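Local coordinates for Serine/threonine-protein kinase Tel1 (PDB 6SKY) that probably phosphorylates serine and threonine residues of target proteins with ATP, activating checkpoint signalling in response to DNA damage, at residues G2763-L2768 and V2776-G2781. Numbering follows the deposited sequence.
With AGS (phosphothiophosphoric acid-adenylate ester), chain C.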
loop_
_atom_site.group_PDB
_atom_site.type_symbol
_atom_site.label_atom_id
_atom_site.label_comp_id
_atom_site.label_asym_id
_atom_site.label_seq_id
_atom_site.Cartn_x
_atom_site.Cartn_y
_atom_site.Cartn_z
ATOM N N GLY A 2763 -2.986 -14.543 38.663
ATOM C CA GLY A 2763 -3.082 -13.279 39.360
ATOM C C GLY A 2763 -1.956 -12.959 40.306
ATOM O O GLY A 2763 -1.891 -11.832 40.791
ATOM N N HIS A 2764 -1.081 -13.907 40.597
ATOM C CA HIS A 2764 0.036 -13.665 41.494
ATOM C C HIS A 2764 1.303 -13.285 40.762
ATOM O O HIS A 2764 2.302 -12.977 41.410
ATOM C CB HIS A 2764 0.296 -14.890 42.355
ATOM C CG HIS A 2764 -0.656 -15.032 43.497
ATOM N ND1 HIS A 2764 -1.208 -16.240 43.857
ATOM C CD2 HIS A 2764 -1.152 -14.117 44.362
ATOM C CE1 HIS A 2764 -2.006 -16.062 44.893
ATOM N NE2 HIS A 2764 -1.988 -14.783 45.219
ATOM N N ASN A 2765 1.283 -13.307 39.436
ATOM C CA ASN A 2765 2.405 -12.904 38.611
ATOM C C ASN A 2765 2.213 -11.536 37.998
ATOM O O ASN A 2765 3.068 -11.089 37.239
ATOM C CB ASN A 2765 2.628 -13.918 37.496
ATOM C CG ASN A 2765 3.300 -15.165 37.974
ATOM O OD1 ASN A 2765 4.024 -15.150 38.953
ATOM N ND2 ASN A 2765 3.071 -16.257 37.279
ATOM N N ILE A 2766 1.112 -10.865 38.304
ATOM C CA ILE A 2766 0.769 -9.573 37.734
ATOM C C ILE A 2766 0.599 -8.602 38.887
ATOM O O ILE A 2766 -0.204 -8.845 39.789
ATOM C CB ILE A 2766 -0.506 -9.655 36.885
ATOM C CG1 ILE A 2766 -0.370 -10.748 35.833
ATOM C CG2 ILE A 2766 -0.811 -8.335 36.237
ATOM C CD1 ILE A 2766 -1.627 -11.061 35.117
ATOM N N LEU A 2767 1.355 -7.514 38.861
ATOM C CA LEU A 2767 1.351 -6.508 39.906
ATOM C C LEU A 2767 0.782 -5.213 39.360
ATOM O O LEU A 2767 1.041 -4.854 38.216
ATOM C CB LEU A 2767 2.764 -6.262 40.429
ATOM C CG LEU A 2767 3.631 -7.469 40.760
ATOM C CD1 LEU A 2767 5.018 -7.017 41.054
ATOM C CD2 LEU A 2767 3.075 -8.208 41.927
ATOM N N LEU A 2768 0.015 -4.514 40.181
ATOM C CA LEU A 2768 -0.563 -3.229 39.833
ATOM C C LEU A 2768 0.216 -2.139 40.541
ATOM O O LEU A 2768 0.270 -2.121 41.769
ATOM C CB LEU A 2768 -2.027 -3.167 40.244
ATOM C CG LEU A 2768 -2.933 -4.243 39.687
ATOM C CD1 LEU A 2768 -4.218 -4.262 40.457
ATOM C CD2 LEU A 2768 -3.181 -3.947 38.245
ATOM N N VAL A 2776 2.900 -4.730 36.027
ATOM C CA VAL A 2776 4.222 -5.334 35.976
ATOM C C VAL A 2776 4.031 -6.837 35.942
ATOM O O VAL A 2776 3.289 -7.389 36.753
ATOM C CB VAL A 2776 5.091 -4.919 37.177
ATOM C CG1 VAL A 2776 6.543 -5.247 36.929
ATOM C CG2 VAL A 2776 4.921 -3.451 37.475
ATOM N N HIS A 2777 4.678 -7.496 34.998
ATOM C CA HIS A 2777 4.641 -8.943 34.901
ATOM C C HIS A 2777 5.961 -9.505 35.396
ATOM O O HIS A 2777 7.029 -9.077 34.958
ATOM C CB HIS A 2777 4.356 -9.383 33.471
ATOM C CG HIS A 2777 2.916 -9.273 33.090
ATOM N ND1 HIS A 2777 2.143 -10.367 32.781
ATOM C CD2 HIS A 2777 2.103 -8.201 32.988
ATOM C CE1 HIS A 2777 0.918 -9.973 32.500
ATOM N NE2 HIS A 2777 0.868 -8.663 32.617
ATOM N N ILE A 2778 5.878 -10.436 36.335
ATOM C CA ILE A 2778 7.032 -11.064 36.943
ATOM C C ILE A 2778 6.941 -12.554 36.659
ATOM O O ILE A 2778 5.958 -13.033 36.108
ATOM C CB ILE A 2778 7.106 -10.784 38.452
ATOM C CG1 ILE A 2778 5.885 -11.346 39.153
ATOM C CG2 ILE A 2778 7.149 -9.312 38.705
ATOM C CD1 ILE A 2778 5.836 -11.039 40.577
ATOM N N ASP A 2779 7.993 -13.286 37.021
ATOM C CA ASP A 2779 7.989 -14.746 36.952
ATOM C C ASP A 2779 7.793 -15.216 35.508
ATOM O O ASP A 2779 6.862 -15.942 35.176
ATOM C CB ASP A 2779 6.909 -15.293 37.893
ATOM C CG ASP A 2779 7.031 -16.780 38.172
ATOM O OD1 ASP A 2779 7.176 -17.583 37.227
ATOM O OD2 ASP A 2779 6.939 -17.153 39.361
ATOM N N LEU A 2780 8.711 -14.788 34.645
ATOM C CA LEU A 2780 8.562 -14.919 33.202
ATOM C C LEU A 2780 9.242 -16.163 32.648
ATOM O O LEU A 2780 9.697 -16.157 31.506
ATOM C CB LEU A 2780 9.109 -13.676 32.504
ATOM C CG LEU A 2780 8.465 -12.326 32.795
ATOM C CD1 LEU A 2780 9.224 -11.253 32.088
ATOM C CD2 LEU A 2780 7.039 -12.311 32.351
ATOM N N GLY A 2781 9.304 -17.238 33.418
ATOM C CA GLY A 2781 10.104 -18.379 33.026
ATOM C C GLY A 2781 9.433 -19.403 32.140
ATOM O O GLY A 2781 10.115 -20.159 31.448
HETATM P PG AGS C . 2.661 -19.658 44.182
HETATM S S1G AGS C . 1.036 -19.301 43.168
HETATM O O2G AGS C . 3.894 -19.657 43.241
HETATM O O3G AGS C . 2.549 -21.042 44.876
HETATM P PB AGS C . 3.377 -17.151 44.864
HETATM O O1B AGS C . 2.995 -16.851 43.473
HETATM O O2B AGS C . 2.797 -16.213 45.919
HETATM O O3B AGS C . 2.881 -18.581 45.276
HETATM P PA AGS C . 5.630 -16.102 46.016
HETATM O O1A AGS C . 5.903 -16.786 47.285
HETATM O O2A AGS C . 6.864 -15.536 45.316
HETATM O O3A AGS C . 4.945 -17.074 44.983
HETATM O "O5'" AGS C . 4.591 -14.971 46.319
HETATM C "C5'" AGS C . 4.980 -13.895 47.183
HETATM C "C4'" AGS C . 3.984 -12.773 47.075
HETATM O "O4'" AGS C . 4.672 -11.562 46.711
HETATM C "C3'" AGS C . 2.897 -12.956 46.025
HETATM O "O3'" AGS C . 1.693 -12.311 46.418
HETATM C "C2'" AGS C . 3.510 -12.312 44.785
HETATM O "O2'" AGS C . 2.507 -11.756 43.949
HETATM C "C1'" AGS C . 4.370 -11.197 45.379
HETATM N N9 AGS C . 5.623 -10.994 44.669
HETATM C C8 AGS C . 6.421 -11.956 44.117
HETATM N N7 AGS C . 7.498 -11.489 43.539
HETATM C C5 AGS C . 7.402 -10.122 43.729
HETATM C C6 AGS C . 8.233 -9.053 43.348
HETATM N N6 AGS C . 9.373 -9.205 42.673
HETATM N N1 AGS C . 7.848 -7.809 43.692
HETATM C C2 AGS C . 6.709 -7.652 44.368
HETATM N N3 AGS C . 5.845 -8.581 44.780
HETATM C C4 AGS C . 6.252 -9.802 44.424
#
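Ile2766 runs alongside His2777 and lays CG1 over one face of its imidazole ring, a CH-pi contact with CG1 4.0 Å from the ring centroid; Arg2761 NH2 hydrogen-bonds to ND1 of the same ring. Ile2766 and His2777 form the non-hydrogen-bonded pair of an antiparallel hairpin. Next to it, Leu2767 and Val2776 are the hydrogen-bonded pair, and Ile2778 N prolongs the pairing with a nearly straight bond to Asn2765 O (3.0 Å, 174°). On the face opposite His2777, Leu2767 CD1 meets Ile2778 CG2 at 3.9 Å, and both side chains border the adenine. Ile2778 CG1 sits between its backbone N and carbonyl carbon (chi1 61°), which carries CD1 to N7 of the nucleotide analogue, while His2764 O accepts a 2.8 Å bond from the ribose O2'. Asn2765 and Asp2779 converge on the bound magnesium ion, and Asn2765 ND2 hydrogen-bonds to Asp2760 O. Replacing Asn2765, an alanine here is likely to leave that carbonyl without its donor and Asp2779 without its companion at the metal. With Arg2856 salt-bridged to Asp2779 OD1, the hairpin joins an apolar adenine floor to a polar magnesium site, linking the catalytic loop to Asp2779-Leu2780-Gly2781, which probably corresponds to the kinase DFG motif.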